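Local coordinates for protein putative arylalkylamine N-Acetyltransferase 7 (PDB 4FD7) that belongs to the GNAT superfamily and probably transfers the acetyl group of acetyl-CoA to an amine, as arylalkylamine N-acetyltransferases do, at residues A[71-76]-A[115-120]; A[208-213]-A[220-225]; A[21-26]-A[90-95]. All blocks are in the same frame, centred on the assembly; numbering follows the deposited sequence.

The chain carries these three contacts at well-separated places in a GNAT fold. Contacts 1 and 2 lie on the same side of the molecule, centres 20 Å apart, and helix 120-136 links them: the loop of contact 1 leads into it, and side chains of contact 2 pack on it. Contact 3 is remote, with centres 34 Å from contact 1 and 36 Å from contact 2, at one end of the five-stranded antiparallel sheet, whereas contact 2 extends from the three-stranded one. Along the chain, the segments of contacts 1 and 3 alternate, and both contacts are closed before contact 2 begins. Together they tie helix 68-81 to the loop before helix 120-136, helix 210-216 to the loop after it, and one hairpin turn to the end of strand 88-92.

Contact 1: residues A[71-76]-A[115-120]; sequences MGDVVA and AQFNSA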
ATOM      1  N   MET A  71      -7.552  13.343  -7.242  1.00 13.05           N
ATOM      2  CA  MET A  71      -8.169  12.020  -7.328  1.00 12.70           C
ATOM      3  C   MET A  71      -7.919  11.384  -8.695  1.00 14.55           C
ATOM      4  O   MET A  71      -7.618  10.185  -8.797  1.00 14.57           O
ATOM      5  CB  MET A  71      -9.664  12.113  -7.030  1.00 13.58           C
ATOM      6  CG  MET A  71      -9.967  12.384  -5.570  1.00 17.55           C
ATOM      7  SD  MET A  71      -9.369  11.057  -4.509  1.00 20.95           S
ATOM      8  CE  MET A  71     -10.318   9.701  -5.164  1.00 20.85           C
ATOM      9  N   GLY A  72      -8.013  12.193  -9.749  1.00 14.63           N
ATOM     10  CA  GLY A  72      -7.739  11.711 -11.088  1.00 14.76           C
ATOM     11  C   GLY A  72      -6.306  11.223 -11.221  1.00 15.01           C
ATOM     12  O   GLY A  72      -6.045  10.235 -11.916  1.00 14.86           O
ATOM     13  N   ASP A  73      -5.377  11.913 -10.557  1.00 13.99           N
ATOM     14  CA  ASP A  73      -3.987  11.473 -10.539  1.00 14.56           C
ATOM     15  C   ASP A  73      -3.841  10.105  -9.895  1.00 13.53           C
ATOM     16  O   ASP A  73      -3.288   9.174 -10.497  1.00 14.34           O
ATOM     17  CB  ASP A  73      -3.081  12.459  -9.785  1.00 15.00           C
ATOM     18  CG  ASP A  73      -2.798  13.725 -10.569  1.00 15.68           C
ATOM     19  OD1 ASP A  73      -2.740  13.669 -11.817  1.00 15.76           O
ATOM     20  OD2 ASP A  73      -2.623  14.775  -9.923  1.00 14.99           O
ATOM     21  N   VAL A  74      -4.297   9.985  -8.649  1.00 13.19           N
ATOM     22  CA  VAL A  74      -4.040   8.730  -7.968  1.00 14.40           C
ATOM     23  C   VAL A  74      -4.748   7.557  -8.663  1.00 15.20           C
ATOM     24  O   VAL A  74      -4.190   6.457  -8.783  1.00 12.61           O
ATOM     25  CB  VAL A  74      -4.346   8.826  -6.456  1.00 15.61           C
ATOM     26  CG1 VAL A  74      -5.855   8.929  -6.203  1.00 12.99           C
ATOM     27  CG2 VAL A  74      -3.689   7.675  -5.711  1.00 15.45           C
ATOM     28  N   VAL A  75      -5.957   7.799  -9.162  1.00 12.94           N
ATOM     29  CA  VAL A  75      -6.666   6.756  -9.894  1.00 13.78           C
ATOM     30  C   VAL A  75      -5.940   6.360 -11.187  1.00 14.54           C
ATOM     31  O   VAL A  75      -5.871   5.172 -11.535  1.00 13.40           O
ATOM     32  CB  VAL A  75      -8.118   7.161 -10.213  1.00 14.71           C
ATOM     33  CG1 VAL A  75      -8.786   6.116 -11.065  1.00 15.07           C
ATOM     34  CG2 VAL A  75      -8.901   7.361  -8.942  1.00 14.88           C
ATOM     35  N   ALA A  76      -5.412   7.341 -11.910  1.00 15.10           N
ATOM     36  CA  ALA A  76      -4.623   7.021 -13.103  1.00 13.83           C
ATOM     37  C   ALA A  76      -3.460   6.091 -12.728  1.00 13.68           C
ATOM     38  O   ALA A  76      -3.207   5.071 -13.414  1.00 13.32           O
ATOM     39  CB  ALA A  76      -4.110   8.281 -13.755  1.00 16.62           C
ATOM     40  N   ALA A 115       7.508  10.253 -12.403  1.00 19.91           N
ATOM     41  CA  ALA A 115       6.130  10.411 -12.838  1.00 19.50           C
ATOM     42  C   ALA A 115       5.639  11.837 -12.658  1.00 18.94           C
ATOM     43  O   ALA A 115       5.986  12.509 -11.685  1.00 18.12           O
ATOM     44  CB  ALA A 115       5.221   9.442 -12.111  1.00 19.68           C
ATOM     45  N   GLN A 116       4.820  12.275 -13.605  1.00 16.40           N
ATOM     46  CA  GLN A 116       4.276  13.622 -13.617  1.00 19.07           C
ATOM     47  C   GLN A 116       2.763  13.602 -13.567  1.00 16.94           C
ATOM     48  O   GLN A 116       2.110  12.827 -14.275  1.00 16.91           O
ATOM     49  CB  GLN A 116       4.748  14.343 -14.864  1.00 19.53           C
ATOM     50  CG  GLN A 116       6.236  14.538 -14.832  1.00 21.39           C
ATOM     51  CD  GLN A 116       6.644  15.606 -13.849  1.00 26.52           C
ATOM     52  OE1 GLN A 116       5.813  16.406 -13.393  1.00 27.41           O
ATOM     53  NE2 GLN A 116       7.927  15.631 -13.509  1.00 26.88           N
ATOM     54  N   PHE A 117       2.211  14.455 -12.714  1.00 14.68           N
ATOM     55  CA  PHE A 117       0.788  14.437 -12.431  1.00 13.74           C
ATOM     56  C   PHE A 117       0.210  15.823 -12.671  1.00 15.60           C
ATOM     57  O   PHE A 117       0.946  16.802 -12.785  1.00 14.97           O
ATOM     58  CB  PHE A 117       0.567  13.988 -10.986  1.00 15.36           C
ATOM     59  CG  PHE A 117       0.983  12.559 -10.738  1.00 12.72           C
ATOM     60  CD1 PHE A 117       0.121  11.515 -11.030  1.00 14.60           C
ATOM     61  CD2 PHE A 117       2.241  12.268 -10.236  1.00 15.82           C
ATOM     62  CE1 PHE A 117       0.503  10.187 -10.816  1.00 16.45           C
ATOM     63  CE2 PHE A 117       2.639  10.946 -10.009  1.00 16.27           C
ATOM     64  CZ  PHE A 117       1.767   9.908 -10.297  1.00 16.27           C
ATOM     65  N   ASN A 118      -1.111  15.898 -12.748  1.00 14.37           N
ATOM     66  CA  ASN A 118      -1.796  17.146 -13.049  1.00 14.42           C
ATOM     67  C   ASN A 118      -1.908  18.049 -11.837  1.00 16.58           C
ATOM     68  O   ASN A 118      -1.809  19.279 -11.951  1.00 14.21           O
ATOM     69  CB  ASN A 118      -3.172  16.838 -13.631  1.00 13.01           C
ATOM     70  CG  ASN A 118      -3.077  15.965 -14.869  1.00 16.41           C
ATOM     71  OD1 ASN A 118      -2.383  16.307 -15.829  1.00 15.47           O
ATOM     72  ND2 ASN A 118      -3.728  14.807 -14.832  1.00 16.51           N
ATOM     73  N   SER A 119      -2.090  17.439 -10.674  1.00 13.14           N
ATOM     74  CA  SER A 119      -2.354  18.206  -9.455  1.00 14.09           C
ATOM     75  C   SER A 119      -1.084  18.485  -8.668  1.00 14.14           C
ATOM     76  O   SER A 119      -0.260  17.590  -8.472  1.00 13.32           O
ATOM     77  CB  SER A 119      -3.329  17.452  -8.556  1.00 13.53           C
ATOM     78  OG  SER A 119      -2.688  16.347  -7.934  1.00 13.24           O
ATOM     79  N   ALA A 120      -0.936  19.719  -8.189  1.00 12.73           N
ATOM     80  CA  ALA A 120       0.153  20.029  -7.271  1.00 11.84           C
ATOM     81  C   ALA A 120       0.108  19.078  -6.092  1.00 12.68           C
ATOM     82  O   ALA A 120       1.149  18.605  -5.636  1.00 11.61           O
ATOM     83  CB  ALA A 120       0.056  21.469  -6.772  1.00 14.24           C
TER
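The CG of Asp73 lies beside its backbone N and anti to the carbonyl carbon (chi1 -75°), which points the carboxylate from helix 68-81 straight at the backbone of Asn118 and Ser119. The OG of Ser119 sits between its own N and carbonyl carbon (chi1 74°), where it can meet the same carboxylate. Ser119 is the N-cap of helix 120-136, and its OG also bonds to Phe122 N, so one helix of the GNAT fold holds the start of another. Each carboxylate oxygen has its own task. Asp73 OD1 takes the N-H of Asn118 at 2.9 Å on the syn side, in a fairly straight bond. Asp73 OD2 accepts twice: from Ser119 N at 2.8 Å through the syn lone pair, and from Ser119 OG at 2.5 Å, a short bond nearly along the C-O axis. Three donors thus fix the rotation of a buried acid, and probably help it to remain charged. Phe117 crosses the aspartate at a slant, its ring plane 71° from the carboxylate plane; farther round, it meets Phe122 edge-to-face. The nearest carbons here are Asp73 CG and Phe117 CB, 3.4 Å apart, while Asp73 OD1 lies in the plane of the phenyl ring, at its edge.

Contact 2: residues A[208-213]-A[220-225]; sequences ITYGEL and FNYPGI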
ATOM      1  N   ILE A 208      11.188   9.967   9.053  1.00 17.08           N
ATOM      2  CA  ILE A 208      11.301  11.422   8.987  1.00 18.35           C
ATOM      3  C   ILE A 208       9.918  12.050   9.186  1.00 17.33           C
ATOM      4  O   ILE A 208       8.946  11.539   8.661  1.00 17.17           O
ATOM      5  CB  ILE A 208      11.945  11.872   7.639  1.00 17.25           C
ATOM      6  CG1 ILE A 208      12.232  13.382   7.654  1.00 17.45           C
ATOM      7  CG2 ILE A 208      11.086  11.459   6.425  1.00 17.45           C
ATOM      8  CD1 ILE A 208      12.781  13.943   6.336  1.00 18.22           C
ATOM      9  N   THR A 209       9.811  13.129   9.960  1.00 17.02           N
ATOM     10  CA  THR A 209       8.489  13.713  10.189  1.00 17.73           C
ATOM     11  C   THR A 209       8.044  14.515   8.974  1.00 16.93           C
ATOM     12  O   THR A 209       8.859  14.898   8.139  1.00 17.18           O
ATOM     13  CB  THR A 209       8.432  14.637  11.430  1.00 17.25           C
ATOM     14  OG1 THR A 209       9.353  15.724  11.273  1.00 13.88           O
ATOM     15  CG2 THR A 209       8.767  13.866  12.698  1.00 19.74           C
ATOM     16  N   TYR A 210       6.742  14.749   8.867  1.00 14.55           N
ATOM     17  CA  TYR A 210       6.236  15.635   7.829  1.00 16.25           C
ATOM     18  C   TYR A 210       6.738  17.078   8.023  1.00 15.90           C
ATOM     19  O   TYR A 210       7.011  17.788   7.044  1.00 15.71           O
ATOM     20  CB  TYR A 210       4.717  15.521   7.726  1.00 15.96           C
ATOM     21  CG  TYR A 210       4.312  14.125   7.279  1.00 15.30           C
ATOM     22  CD1 TYR A 210       4.482  13.720   5.963  1.00 15.18           C
ATOM     23  CD2 TYR A 210       3.811  13.199   8.188  1.00 16.82           C
ATOM     24  CE1 TYR A 210       4.135  12.429   5.553  1.00 15.70           C
ATOM     25  CE2 TYR A 210       3.464  11.924   7.793  1.00 16.52           C
ATOM     26  CZ  TYR A 210       3.624  11.546   6.474  1.00 17.37           C
ATOM     27  OH  TYR A 210       3.282  10.270   6.089  1.00 17.80           O
ATOM     28  N   GLY A 211       6.898  17.497   9.279  1.00 18.31           N
ATOM     29  CA  GLY A 211       7.547  18.771   9.558  1.00 17.40           C
ATOM     30  C   GLY A 211       8.934  18.874   8.932  1.00 18.16           C
ATOM     31  O   GLY A 211       9.289  19.871   8.263  1.00 16.29           O
ATOM     32  N   GLU A 212       9.729  17.831   9.146  1.00 16.89           N
ATOM     33  CA  GLU A 212      11.094  17.803   8.614  1.00 18.89           C
ATOM     34  C   GLU A 212      11.079  17.733   7.099  1.00 17.97           C
ATOM     35  O   GLU A 212      11.910  18.364   6.443  1.00 17.97           O
ATOM     36  CB  GLU A 212      11.920  16.655   9.207  1.00 19.84           C
ATOM     37  CG  GLU A 212      13.378  16.626   8.704  1.00 20.91           C
ATOM     38  CD  GLU A 212      14.314  15.798   9.574  1.00 22.39           C
ATOM     39  OE1 GLU A 212      13.875  15.278  10.619  1.00 23.64           O
ATOM     40  OE2 GLU A 212      15.507  15.678   9.208  1.00 25.08           O
ATOM     41  N   LEU A 213      10.138  16.972   6.544  1.00 15.76           N
ATOM     42  CA  LEU A 213      10.016  16.893   5.088  1.00 18.57           C
ATOM     43  C   LEU A 213       9.744  18.263   4.490  1.00 17.24           C
ATOM     44  O   LEU A 213      10.257  18.604   3.416  1.00 17.64           O
ATOM     45  CB  LEU A 213       8.914  15.915   4.695  1.00 16.56           C
ATOM     46  CG  LEU A 213       9.305  14.455   4.894  1.00 14.30           C
ATOM     47  CD1 LEU A 213       8.061  13.574   4.961  1.00 13.03           C
ATOM     48  CD2 LEU A 213      10.242  13.998   3.771  1.00 16.42           C
ATOM     49  N   PHE A 220       6.485  19.751   0.337  1.00 19.61           N
ATOM     50  CA  PHE A 220       6.183  18.594   1.177  1.00 18.43           C
ATOM     51  C   PHE A 220       5.566  19.041   2.488  1.00 18.67           C
ATOM     52  O   PHE A 220       6.048  18.665   3.562  1.00 18.03           O
ATOM     53  CB  PHE A 220       7.446  17.788   1.496  1.00 17.68           C
ATOM     54  CG  PHE A 220       8.215  17.305   0.282  1.00 19.03           C
ATOM     55  CD1 PHE A 220       7.703  17.422  -1.003  1.00 18.91           C
ATOM     56  CD2 PHE A 220       9.455  16.706   0.449  1.00 19.04           C
ATOM     57  CE1 PHE A 220       8.431  16.965  -2.107  1.00 19.39           C
ATOM     58  CE2 PHE A 220      10.189  16.248  -0.648  1.00 19.08           C
ATOM     59  CZ  PHE A 220       9.669  16.381  -1.929  1.00 21.36           C
ATOM     60  N   ASN A 221       4.507  19.839   2.397  1.00 18.47           N
ATOM     61  CA  ASN A 221       3.850  20.426   3.562  1.00 18.18           C
ATOM     62  C   ASN A 221       2.515  19.724   3.833  1.00 17.83           C
ATOM     63  O   ASN A 221       1.686  19.600   2.928  1.00 17.94           O
ATOM     64  CB  ASN A 221       3.606  21.916   3.298  1.00 19.22           C
ATOM     65  CG  ASN A 221       3.371  22.705   4.563  1.00 24.29           C
ATOM     66  OD1 ASN A 221       4.325  23.121   5.236  1.00 27.07           O
ATOM     67  ND2 ASN A 221       2.102  22.935   4.894  1.00 21.91           N
ATOM     68  N   TYR A 222       2.309  19.278   5.071  1.00 16.38           N
ATOM     69  CA  TYR A 222       1.150  18.468   5.427  1.00 16.77           C
ATOM     70  C   TYR A 222       0.490  19.001   6.677  1.00 17.03           C
ATOM     71  O   TYR A 222       0.791  18.550   7.787  1.00 16.14           O
ATOM     72  CB  TYR A 222       1.557  16.999   5.596  1.00 14.30           C
ATOM     73  CG  TYR A 222       2.050  16.437   4.297  1.00 14.73           C
ATOM     74  CD1 TYR A 222       1.172  15.858   3.399  1.00 16.78           C
ATOM     75  CD2 TYR A 222       3.390  16.537   3.935  1.00 15.14           C
ATOM     76  CE1 TYR A 222       1.611  15.367   2.180  1.00 16.96           C
ATOM     77  CE2 TYR A 222       3.840  16.054   2.714  1.00 12.93           C
ATOM     78  CZ  TYR A 222       2.950  15.474   1.848  1.00 13.70           C
ATOM     79  OH  TYR A 222       3.394  14.988   0.640  1.00 14.80           O
ATOM     80  N   PRO A 223      -0.426  19.968   6.489  1.00 17.08           N
ATOM     81  CA  PRO A 223      -1.093  20.668   7.585  1.00 20.02           C
ATOM     82  C   PRO A 223      -1.721  19.704   8.581  1.00 18.89           C
ATOM     83  O   PRO A 223      -2.595  18.906   8.200  1.00 19.19           O
ATOM     84  CB  PRO A 223      -2.195  21.459   6.879  1.00 19.46           C
ATOM     85  CG  PRO A 223      -1.732  21.605   5.451  1.00 17.40           C
ATOM     86  CD  PRO A 223      -0.993  20.324   5.176  1.00 17.43           C
ATOM     87  N   GLY A 224      -1.260  19.754   9.822  1.00 17.71           N
ATOM     88  CA  GLY A 224      -1.931  19.062  10.904  1.00 19.62           C
ATOM     89  C   GLY A 224      -1.307  17.739  11.304  1.00 19.48           C
ATOM     90  O   GLY A 224      -1.699  17.151  12.320  1.00 19.70           O
ATOM     91  N   ILE A 225      -0.354  17.261  10.508  1.00 19.26           N
ATOM     92  CA  ILE A 225       0.341  16.007  10.816  1.00 18.16           C
ATOM     93  C   ILE A 225       1.851  16.221  10.834  1.00 18.59           C
ATOM     94  O   ILE A 225       2.627  15.292  10.616  1.00 17.82           O
ATOM     95  CB  ILE A 225      -0.024  14.877   9.817  1.00 17.96           C
ATOM     96  CG1 ILE A 225       0.454  15.220   8.405  1.00 16.41           C
ATOM     97  CG2 ILE A 225      -1.523  14.605   9.846  1.00 17.38           C
ATOM     98  CD1 ILE A 225       0.408  14.045   7.429  1.00 17.38           C
TER
HETATM   99  O   HOH W   1       4.646  19.246   6.959  1.00 15.68           O
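Tyr210 is the large bump here, its ring reaching from the first turn of helix 210-216 into a hollow lined by Tyr222 and Ile225. The delta-methyl of Ile225 lies over one face of that ring in a CH-pi contact, with CD1 3.8 Å from the Tyr210 ring centroid and shifted toward the rim. Ile225 gets there with CG1 in the position between its backbone N and carbonyl carbon (chi1 65°). The two tyrosine rings meet obliquely, planes 58° apart, and touch where Tyr210 CD1 comes to 3.6 Å from Tyr222 CD2; Tyr210 CE1 lies over the face of the Tyr222 ring. Their hydroxyls bond elsewhere, Tyr210 OH to Thr189 O and Tyr222 OH to Thr128 OG1. A second, smaller fit follows one helical turn on: Phe220 CB nestles 3.5 Å from Leu213 O and 4.0 Å from Leu213 CB. A water bridges the two backbones, accepting from Tyr222 N at 3.0 Å and donating weakly to Tyr210 O. The loop thereby folds back on the helix just before it, within the excursion joining strands 203-209 and 229-236, antiparallel neighbours in the C-terminal three-stranded sheet of the GNAT fold.

Contact 3: residues A[21-26]-A[90-95]; sequences KDLTSQ and CFREGS
Asp22 OD2 is gripped by two donors, one from the next residue and one from across the contact. The backbone N of Leu23 donates to Asp22 OD2 at 2.6 Å, reaching it on the anti side and somewhat out of the carboxylate plane. From the other segment, Arg92 NH1 approaches Asp22 OD2 at 3.1 Å in a salt bridge whose hydrogen bond is weak, the N-H...O angle being 134°. The charged groups do not lie flat against each other, for the carboxylate and guanidinium planes are 58° apart and only one oxygen engages. Arg92 CD lies close as well, 3.4 Å from Asp22 OD2, so the acid oxygen nestles against the side of the arginine chain. That chain leaves the strand extended and then bends at chi3 (48°), which swings the guanidinium round beside the aspartate. Leu23 supplies the apolar half of the contact: its CD1 sits over one guanidinium face, toward the rim, 3.6 Å from Arg92 NH2. In the fold, this is where the loop of the hairpin between strands 14-21 and 28-35 meets the end of strand 88-92, in the five-stranded antiparallel sheet; 28-35 runs between the two other strands, and Asp22 and Arg92 also touch its Val29 and Tyr31. The backbone O of Asp22 accepts from Arg162 NH1, just ahead of helix 164-170, where GNAT enzymes generally carry their acetyl-CoA pyrophosphate-binding loop. Bonds within each segment also shape it. Beyond Arg92 a type II turn runs to Ser95, with Ser95 N donating to Arg92 O at 3.0 Å and Gly94 at positive phi. The 21-26 loop is drawn together by Lys21 NZ, which bonds to Gln26 O at 3.1 Å from above the carbonyl plane.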
ATOM      1  N   LYS A  21     -12.766 -10.956  14.261  1.00 24.31           N
ATOM      2  CA  LYS A  21     -14.131 -10.680  14.684  1.00 25.26           C
ATOM      3  C   LYS A  21     -15.013 -10.430  13.473  1.00 24.62           C
ATOM      4  O   LYS A  21     -14.605  -9.770  12.507  1.00 24.03           O
ATOM      5  CB  LYS A  21     -14.154  -9.474  15.629  1.00 26.30           C
ATOM      6  CG  LYS A  21     -15.230  -9.543  16.699  1.00 30.95           C
ATOM      7  CD  LYS A  21     -15.129 -10.839  17.480  1.00 32.07           C
ATOM      8  CE  LYS A  21     -13.852 -10.911  18.308  1.00 33.47           C
ATOM      9  NZ  LYS A  21     -13.460 -12.316  18.632  1.00 33.59           N
ATOM     10  N   ASP A  22     -16.221 -10.976  13.514  1.00 24.14           N
ATOM     11  CA  ASP A  22     -17.171 -10.781  12.435  1.00 23.93           C
ATOM     12  C   ASP A  22     -17.714  -9.351  12.498  1.00 26.30           C
ATOM     13  O   ASP A  22     -17.368  -8.599  13.409  1.00 27.25           O
ATOM     14  CB  ASP A  22     -18.305 -11.801  12.548  1.00 24.86           C
ATOM     15  CG  ASP A  22     -18.950 -12.107  11.212  1.00 25.76           C
ATOM     16  OD1 ASP A  22     -19.546 -13.199  11.054  1.00 30.15           O
ATOM     17  OD2 ASP A  22     -18.855 -11.255  10.310  1.00 26.55           O
ATOM     18  N   LEU A  23     -18.558  -8.979  11.541  1.00 26.48           N
ATOM     19  CA  LEU A  23     -19.127  -7.627  11.494  1.00 29.45           C
ATOM     20  C   LEU A  23     -19.802  -7.173  12.785  1.00 31.49           C
ATOM     21  O   LEU A  23     -19.608  -6.043  13.222  1.00 31.84           O
ATOM     22  CB  LEU A  23     -20.127  -7.499  10.349  1.00 29.15           C
ATOM     23  CG  LEU A  23     -19.587  -7.065   8.988  1.00 30.39           C
ATOM     24  CD1 LEU A  23     -20.647  -7.259   7.921  1.00 29.63           C
ATOM     25  CD2 LEU A  23     -19.114  -5.614   9.022  1.00 26.78           C
ATOM     26  N   THR A  24     -20.595  -8.053  13.387  1.00 32.60           N
ATOM     27  CA  THR A  24     -21.452  -7.671  14.509  1.00 33.38           C
ATOM     28  C   THR A  24     -21.040  -8.230  15.875  1.00 36.06           C
ATOM     29  O   THR A  24     -20.768  -7.474  16.805  1.00 37.86           O
ATOM     30  CB  THR A  24     -22.915  -8.096  14.259  1.00 32.96           C
ATOM     31  OG1 THR A  24     -22.976  -9.511  14.048  1.00 34.34           O
ATOM     32  CG2 THR A  24     -23.479  -7.392  13.023  1.00 34.66           C
ATOM     33  N   SER A  25     -20.998  -9.554  15.979  1.00 34.86           N
ATOM     34  CA  SER A  25     -20.960 -10.258  17.265  1.00 34.89           C
ATOM     35  C   SER A  25     -19.613 -10.306  17.976  1.00 34.33           C
ATOM     36  O   SER A  25     -18.681  -9.557  17.667  1.00 35.84           O
ATOM     37  CB  SER A  25     -21.387 -11.703  17.048  1.00 34.23           C
ATOM     38  OG  SER A  25     -20.472 -12.339  16.173  1.00 32.25           O
ATOM     39  N   GLN A  26     -19.529 -11.215  18.944  1.00 33.21           N
ATOM     40  CA  GLN A  26     -18.263 -11.543  19.576  1.00 34.91           C
ATOM     41  C   GLN A  26     -17.622 -12.686  18.793  1.00 35.03           C
ATOM     42  O   GLN A  26     -16.482 -13.085  19.073  1.00 34.15           O
ATOM     43  CB  GLN A  26     -18.473 -11.936  21.045  1.00 36.26           C
ATOM     44  CG  GLN A  26     -18.673 -13.432  21.304  1.00 37.06           C
ATOM     45  CD  GLN A  26     -19.994 -13.971  20.803  1.00 31.37           C
ATOM     46  OE1 GLN A  26     -20.964 -13.230  20.645  1.00 34.47           O
ATOM     47  NE2 GLN A  26     -20.037 -15.274  20.543  1.00 31.14           N
ATOM     48  N   CYS A  90      -8.860  -8.481   0.427  1.00 14.71           N
ATOM     49  CA  CYS A  90      -9.350  -9.282   1.547  1.00 14.94           C
ATOM     50  C   CYS A  90     -10.860  -9.463   1.444  1.00 16.17           C
ATOM     51  O   CYS A  90     -11.610  -8.500   1.211  1.00 15.39           O
ATOM     52  CB  CYS A  90      -8.999  -8.612   2.893  1.00 14.48           C
ATOM     53  SG  CYS A  90      -9.553  -9.484   4.400  1.00 16.97           S
ATOM     54  N   PHE A  91     -11.302 -10.707   1.608  1.00 15.44           N
ATOM     55  CA  PHE A  91     -12.741 -11.001   1.665  1.00 18.87           C
ATOM     56  C   PHE A  91     -13.053 -11.739   2.948  1.00 18.07           C
ATOM     57  O   PHE A  91     -12.225 -12.486   3.454  1.00 16.47           O
ATOM     58  CB  PHE A  91     -13.187 -11.894   0.497  1.00 15.83           C
ATOM     59  CG  PHE A  91     -13.045 -11.262  -0.861  1.00 18.58           C
ATOM     60  CD1 PHE A  91     -13.787 -10.139  -1.212  1.00 16.85           C
ATOM     61  CD2 PHE A  91     -12.183 -11.813  -1.805  1.00 16.70           C
ATOM     62  CE1 PHE A  91     -13.663  -9.569  -2.494  1.00 18.87           C
ATOM     63  CE2 PHE A  91     -12.047 -11.248  -3.079  1.00 18.14           C
ATOM     64  CZ  PHE A  91     -12.788 -10.128  -3.424  1.00 18.34           C
ATOM     65  N   ARG A  92     -14.256 -11.524   3.465  1.00 18.05           N
ATOM     66  CA  ARG A  92     -14.801 -12.343   4.536  1.00 18.62           C
ATOM     67  C   ARG A  92     -15.505 -13.544   3.897  1.00 22.11           C
ATOM     68  O   ARG A  92     -16.255 -13.380   2.938  1.00 22.93           O
ATOM     69  CB  ARG A  92     -15.810 -11.511   5.336  1.00 20.62           C
ATOM     70  CG  ARG A  92     -16.365 -12.190   6.586  1.00 22.65           C
ATOM     71  CD  ARG A  92     -17.233 -11.189   7.321  1.00 23.69           C
ATOM     72  NE  ARG A  92     -18.157 -10.545   6.395  1.00 25.95           N
ATOM     73  CZ  ARG A  92     -19.480 -10.615   6.492  1.00 28.02           C
ATOM     74  NH1 ARG A  92     -20.035 -11.282   7.496  1.00 29.60           N
ATOM     75  NH2 ARG A  92     -20.246 -10.009   5.592  1.00 26.40           N
ATOM     76  N   GLU A  93     -15.239 -14.749   4.403  1.00 23.08           N
ATOM     77  CA  GLU A  93     -15.895 -15.957   3.903  1.00 24.65           C
ATOM     78  C   GLU A  93     -17.397 -15.798   4.010  1.00 24.76           C
ATOM     79  O   GLU A  93     -17.915 -15.536   5.092  1.00 27.00           O
ATOM     80  CB  GLU A  93     -15.473 -17.192   4.699  1.00 23.86           C
ATOM     81  CG  GLU A  93     -13.988 -17.454   4.738  1.00 23.32           C
ATOM     82  CD  GLU A  93     -13.393 -17.750   3.388  1.00 24.40           C
ATOM     83  OE1 GLU A  93     -12.179 -17.499   3.234  1.00 19.80           O
ATOM     84  OE2 GLU A  93     -14.132 -18.239   2.493  1.00 25.73           O
ATOM     85  N   GLY A  94     -18.082 -15.945   2.883  1.00 25.79           N
ATOM     86  CA  GLY A  94     -19.525 -15.821   2.840  1.00 26.49           C
ATOM     87  C   GLY A  94     -19.976 -14.578   2.096  1.00 27.61           C
ATOM     88  O   GLY A  94     -21.171 -14.406   1.842  1.00 30.80           O
ATOM     89  N   SER A  95     -19.029 -13.715   1.737  1.00 25.85           N
ATOM     90  CA  SER A  95     -19.379 -12.421   1.150  1.00 24.73           C
ATOM     91  C   SER A  95     -18.411 -11.961   0.069  1.00 26.57           C
ATOM     92  O   SER A  95     -17.192 -12.081   0.215  1.00 26.61           O
ATOM     93  CB  SER A  95     -19.467 -11.352   2.236  1.00 24.82           C
ATOM     94  OG  SER A  95     -19.629 -10.068   1.655  1.00 25.68           O
TER